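Local coordinates for Alpha/beta hydrolase fold protein (PDB 4G9E), which acts as an N-acyl homoserine lactonase, probably hydrolysing the ester bond of the lactone ring in acyl-homoserine lactones, at residues L121-T124 against G125-P128; P168-A171 against S172-D175; D181-A184 against R185-M188. One frame throughout, in Å; residues are numbered along the deposited sequence. Where two conformers were deposited one is given.

The three contacts are local turns of an alpha/beta hydrolase fold, ranked by their distance from the bound N-butanoyl-L-homoserine. Interaction 3 comes closest, since the side chain of Met188 touches the ligand at about 4 Å. Interaction 1, at the end of strand 120-124, which lies between strands 97-101 and 211-216, has Gly125 about 7 Å from the ligand and borders the probable nucleophile Ser102. In interaction 2, a surface turn, the side chain of Leu173 is about 12 Å from the bound N-butanoyl-L-homoserine. None touches another: nearest atoms are about 14 Å apart between interactions 1 and 2, 11 Å between 1 and 3, and 9 Å between 2 and 3, where helices 171-179 and 182-194 follow each other.

Interaction 1: residues L121-T124 against G125-P128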
# COMPACT_ATOMS: atom_id res chain seq x y z
N LEU A 121 -10.98 2.32 -2.06
CA LEU A 121 -9.54 2.37 -1.84
C LEU A 121 -9.28 3.03 -0.50
O LEU A 121 -9.75 4.14 -0.27
CB LEU A 121 -8.87 3.20 -2.94
CG LEU A 121 -7.39 3.53 -2.75
CD1 LEU A 121 -6.56 2.26 -2.80
CD2 LEU A 121 -6.93 4.50 -3.83
N MET A 122 -8.55 2.34 0.38
CA MET A 122 -8.07 2.96 1.62
C MET A 122 -6.56 3.15 1.51
O MET A 122 -5.86 2.21 1.13
CB MET A 122 -8.40 2.10 2.85
CG MET A 122 -7.85 2.69 4.15
SD MET A 122 -8.24 1.74 5.63
CE MET A 122 -9.97 2.16 5.81
N ILE A 123 -6.10 4.35 1.83
CA ILE A 123 -4.67 4.66 1.79
C ILE A 123 -4.17 5.11 3.15
O ILE A 123 -4.77 5.97 3.82
CB ILE A 123 -4.35 5.70 0.68
CG1 ILE A 123 -5.13 7.01 0.88
CG2 ILE A 123 -4.62 5.10 -0.70
CD1 ILE A 123 -4.73 8.12 -0.09
N THR A 124 -3.05 4.51 3.55
CA THR A 124 -2.43 4.75 4.84
C THR A 124 -0.95 4.98 4.60
O THR A 124 -0.29 4.18 3.94
CB THR A 124 -2.61 3.52 5.75
OG1 THR A 124 -3.99 3.40 6.13
CG2 THR A 124 -1.73 3.60 7.00
N GLY A 125 -0.43 6.09 5.11
CA GLY A 125 0.97 6.43 4.89
C GLY A 125 1.23 7.02 3.52
O GLY A 125 2.37 7.00 3.06
N THR A 126 0.19 7.56 2.89
CA THR A 126 0.22 8.00 1.50
C THR A 126 -0.40 9.38 1.34
O THR A 126 -1.60 9.53 1.49
CB THR A 126 -0.63 7.04 0.65
OG1 THR A 126 -0.17 5.69 0.82
CG2 THR A 126 -0.60 7.42 -0.83
N PRO A 127 0.42 10.38 1.00
CA PRO A 127 -0.14 11.68 0.61
C PRO A 127 -0.30 11.72 -0.91
O PRO A 127 0.69 11.60 -1.63
CB PRO A 127 0.94 12.66 1.05
CG PRO A 127 2.23 11.90 0.91
CD PRO A 127 1.89 10.42 1.04
N PRO A 128 -1.54 11.86 -1.41
CA PRO A 128 -1.67 12.00 -2.87
C PRO A 128 -1.03 13.33 -3.26
O PRO A 128 -1.42 14.38 -2.75
CB PRO A 128 -3.19 12.03 -3.07
CG PRO A 128 -3.75 11.31 -1.86
CD PRO A 128 -2.85 11.77 -0.75
O HOH W 1 -2.69 8.11 3.71
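Beyond Ile123 and Thr124, at the end of strand 120-124, Gly125 takes a positive phi of 78° (psi 22°) and turns the chain, which brings Thr126 and Pro128 back beside Ile123. A beta carbon built on Gly125 would lie 2.6 Å from Thr124 O, a clash that, with the positive phi, favours glycine here. Across the bend, Ile123 CB faces Thr126 CB at 4.0 Å. With chi1 at 58°, Ile123 CG1 sits between its own backbone N and carbonyl carbon, and the extended end carries CD1 to Pro128 CG at 3.8 Å, the two side chains meeting at a slant. The same methyl lies 3.8 Å from Thr126 O. Water 1 fills the polar side of the turn: it accepts from Thr126 N at 3.0 Å and donates weakly to Ile123 O. The hydroxyls face elsewhere, Thr124 OG1 bonding to Val214 O and Thr126 OG1 to Ser102 O. Gly125 bonds through its N to Asn215 OD1 and through its O to Ser102 OG. The turn thus combines an apolar contact, a water bridge and bonds to both backbone and hydroxyl of Ser102, consistent with fixing the loop beside a probable nucleophile elbow.

Interaction 2: residues P168-A171 against S172-D175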
# COMPACT_ATOMS: atom_id res chain seq x y z
N PRO A 168 5.72 -2.95 17.27
CA PRO A 168 6.96 -3.55 17.78
C PRO A 168 7.90 -3.94 16.66
O PRO A 168 7.48 -4.36 15.60
CB PRO A 168 6.45 -4.82 18.46
CG PRO A 168 5.28 -5.21 17.64
CD PRO A 168 4.62 -3.93 17.23
N PHE A 169 9.20 -3.81 16.91
CA PHE A 169 10.16 -4.25 15.92
C PHE A 169 10.57 -5.69 16.14
O PHE A 169 10.57 -6.19 17.26
CB PHE A 169 11.39 -3.36 15.93
CG PHE A 169 12.20 -3.49 14.69
CD1 PHE A 169 11.72 -2.99 13.49
CD2 PHE A 169 13.41 -4.16 14.70
CE1 PHE A 169 12.45 -3.12 12.33
CE2 PHE A 169 14.15 -4.29 13.54
CZ PHE A 169 13.67 -3.77 12.36
N GLU A 170 10.87 -6.38 15.05
CA GLU A 170 11.53 -7.65 15.22
C GLU A 170 12.45 -7.96 14.06
O GLU A 170 12.34 -7.34 12.99
CB GLU A 170 10.59 -8.79 15.35
CG GLU A 170 9.55 -8.88 14.30
CD GLU A 170 8.62 -10.03 14.59
OE1 GLU A 170 9.10 -11.13 14.60
OE2 GLU A 170 7.45 -9.84 14.88
N ALA A 171 13.29 -8.97 14.24
CA ALA A 171 14.38 -9.25 13.32
C ALA A 171 13.90 -9.62 11.92
O ALA A 171 14.58 -9.31 10.95
CB ALA A 171 15.28 -10.35 13.88
N SER A 172 12.75 -10.27 11.82
CA SER A 172 12.24 -10.68 10.51
C SER A 172 12.04 -9.49 9.58
O SER A 172 12.08 -9.63 8.36
CB SER A 172 10.93 -11.46 10.66
OG SER A 172 9.92 -10.65 11.24
N LEU A 173 11.81 -8.32 10.16
CA LEU A 173 11.62 -7.10 9.37
C LEU A 173 12.91 -6.69 8.67
O LEU A 173 12.87 -6.17 7.55
CB LEU A 173 11.10 -5.97 10.25
CG LEU A 173 9.78 -6.23 10.97
CD1 LEU A 173 9.43 -5.02 11.81
CD2 LEU A 173 8.68 -6.55 9.98
N LEU A 174 14.05 -6.91 9.32
CA LEU A 174 15.34 -6.65 8.68
C LEU A 174 15.50 -7.54 7.46
O LEU A 174 16.03 -7.10 6.44
CB LEU A 174 16.49 -6.91 9.65
CG LEU A 174 16.50 -6.10 10.95
CD1 LEU A 174 17.60 -6.61 11.87
CD2 LEU A 174 16.67 -4.61 10.67
N ASP A 175 15.07 -8.79 7.56
CA ASP A 175 15.19 -9.73 6.45
C ASP A 175 14.37 -9.27 5.26
O ASP A 175 14.83 -9.34 4.11
CB ASP A 175 14.72 -11.12 6.88
CG ASP A 175 15.54 -11.70 8.02
OD1 ASP A 175 16.72 -11.32 8.16
OD2 ASP A 175 14.99 -12.53 8.77
O HOH W 2 11.52 -12.07 13.91
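Phe169 carries its CG opposite the backbone N (chi1 -162°), which extends the ring toward the following helical turn, while Leu173 and Leu174, with chi1 of -58° and -59°, hold CG beside their own backbone N and send their branches to meet it. Phe169 was deposited in two conformers; the ring contacts that follow belong to one of them and are provisional to that extent. Leu174 CD2 comes at the ring edge, in the ring plane, 3.5 Å from Phe169 CZ, the two side chains crossing at about a right angle. Leu173 CD1 reaches Phe169 CD1 at 3.5 Å in an oblique approach, the side chains running past each other in opposite directions.

The polar part lies around Glu170. Its carbonyl O accepts from Leu173 N at 3.0 Å, with the donor standing above the carbonyl plane. Glu170 OE1 receives a bond from water 2 at 2.7 Å, and that water accepts in turn from Ser172 N, satisfying an amide of the first turn. The direct bond from Ser172 OG to Glu170 OE1, at 3.5 Å, is weak.

This turn links helix 154-165 to helix 171-179. Phe169 packs on Ala161 and Arg162, Leu173 on Cys165 and Leu174 on Glu158, all of helix 154-165, while Pro168 O, following a cis peptide bond, accepts from Arg252 of helix 250-253.

Interaction 3: residues D181-A184 against R185-M188; sequences DGRA and RRIM
Main-chain bonds join Gly182, Arg183 and Ala184 to the residues four places on, as in an alpha helix: Ile187 N reaches Arg183 O at 2.9 Å, nearly straight at 168°, Arg186 N lies in the carbonyl plane of Gly182 O, and Met188 N meets Ala184 O at 3.1 Å from above its carbonyl plane.

The ionic group sits at the N-cap. Asp181 OD1 accepts from Arg183 N at 3.2 Å, the capping bond, from above the carboxylate plane, and through its syn lone pair from Arg183 NE at 3.0 Å. Arg183 NH2 closes the side-on pair on Asp181 OD2 at 2.8 Å, where Tyr75 OH binds too. A leucine in place of Arg183 would probably leave the Asp181 carboxylate without its charge mate, held by the backbone cap and Tyr75. Arg186 NE pairs with Glu150.

In the packing, one face of the Arg185 guanidinium lies over Gly182 CA, 3.6 Å from NH2, its nitrogens bonded to Gln149 O, Glu150 O and Ser34 OG. Arg186 NH2 lies 4.0 Å from Arg183 CG, the side chains slanting across each other.

Together, cap and salt bridge probably stabilise the helix start, about two turns before ligand-touching Met188.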
# COMPACT_ATOMS: atom_id res chain seq x y z
N ASP A 181 15.17 -5.67 -3.89
CA ASP A 181 15.99 -5.25 -5.03
C ASP A 181 16.13 -3.73 -4.95
O ASP A 181 15.18 -3.00 -5.19
CB ASP A 181 15.27 -5.68 -6.31
CG ASP A 181 16.05 -5.36 -7.58
OD1 ASP A 181 17.09 -4.68 -7.53
OD2 ASP A 181 15.58 -5.80 -8.65
N GLY A 182 17.33 -3.25 -4.62
CA GLY A 182 17.53 -1.82 -4.43
C GLY A 182 17.27 -0.99 -5.67
O GLY A 182 16.95 0.20 -5.58
N ARG A 183 17.42 -1.60 -6.84
CA ARG A 183 17.07 -0.91 -8.09
C ARG A 183 15.63 -0.42 -8.05
O ARG A 183 15.30 0.61 -8.63
CB ARG A 183 17.27 -1.82 -9.29
CG ARG A 183 18.71 -2.26 -9.48
CD ARG A 183 18.85 -3.26 -10.62
NE ARG A 183 18.03 -4.45 -10.38
CZ ARG A 183 17.86 -5.42 -11.26
NH1 ARG A 183 18.44 -5.36 -12.45
NH2 ARG A 183 17.09 -6.47 -10.95
N ALA A 184 14.77 -1.18 -7.38
CA ALA A 184 13.36 -0.82 -7.31
C ALA A 184 13.17 0.48 -6.54
O ALA A 184 12.31 1.29 -6.90
CB ALA A 184 12.54 -1.95 -6.68
N ARG A 185 13.94 0.69 -5.48
CA ARG A 185 13.87 1.95 -4.75
C ARG A 185 14.28 3.12 -5.64
O ARG A 185 13.56 4.11 -5.76
CB ARG A 185 14.76 1.91 -3.51
CG ARG A 185 14.18 1.06 -2.39
CD ARG A 185 15.01 1.17 -1.12
NE ARG A 185 16.32 0.52 -1.24
CZ ARG A 185 16.60 -0.70 -0.79
NH1 ARG A 185 15.67 -1.43 -0.19
NH2 ARG A 185 17.82 -1.19 -0.94
N ARG A 186 15.44 2.99 -6.27
CA ARG A 186 15.99 4.08 -7.06
C ARG A 186 15.08 4.45 -8.22
O ARG A 186 14.75 5.62 -8.42
CB ARG A 186 17.38 3.72 -7.58
CG ARG A 186 17.94 4.77 -8.52
CD ARG A 186 19.38 4.49 -8.92
NE ARG A 186 19.59 3.10 -9.33
CZ ARG A 186 19.37 2.62 -10.55
NH1 ARG A 186 18.89 3.41 -11.51
NH2 ARG A 186 19.61 1.35 -10.81
N ILE A 187 14.66 3.45 -8.99
CA ILE A 187 13.89 3.71 -10.20
C ILE A 187 12.50 4.23 -9.86
O ILE A 187 12.04 5.21 -10.44
CB ILE A 187 13.83 2.46 -11.10
CG1 ILE A 187 15.24 2.07 -11.56
CG2 ILE A 187 12.95 2.72 -12.30
CD1 ILE A 187 15.31 0.69 -12.17
N MET A 188 11.83 3.61 -8.89
CA MET A 188 10.51 4.06 -8.52
C MET A 188 10.53 5.51 -8.07
O MET A 188 9.68 6.31 -8.46
CB MET A 188 9.91 3.16 -7.44
CG MET A 188 8.56 3.62 -6.88
SD MET A 188 8.66 4.90 -5.61
CE MET A 188 9.60 4.06 -4.33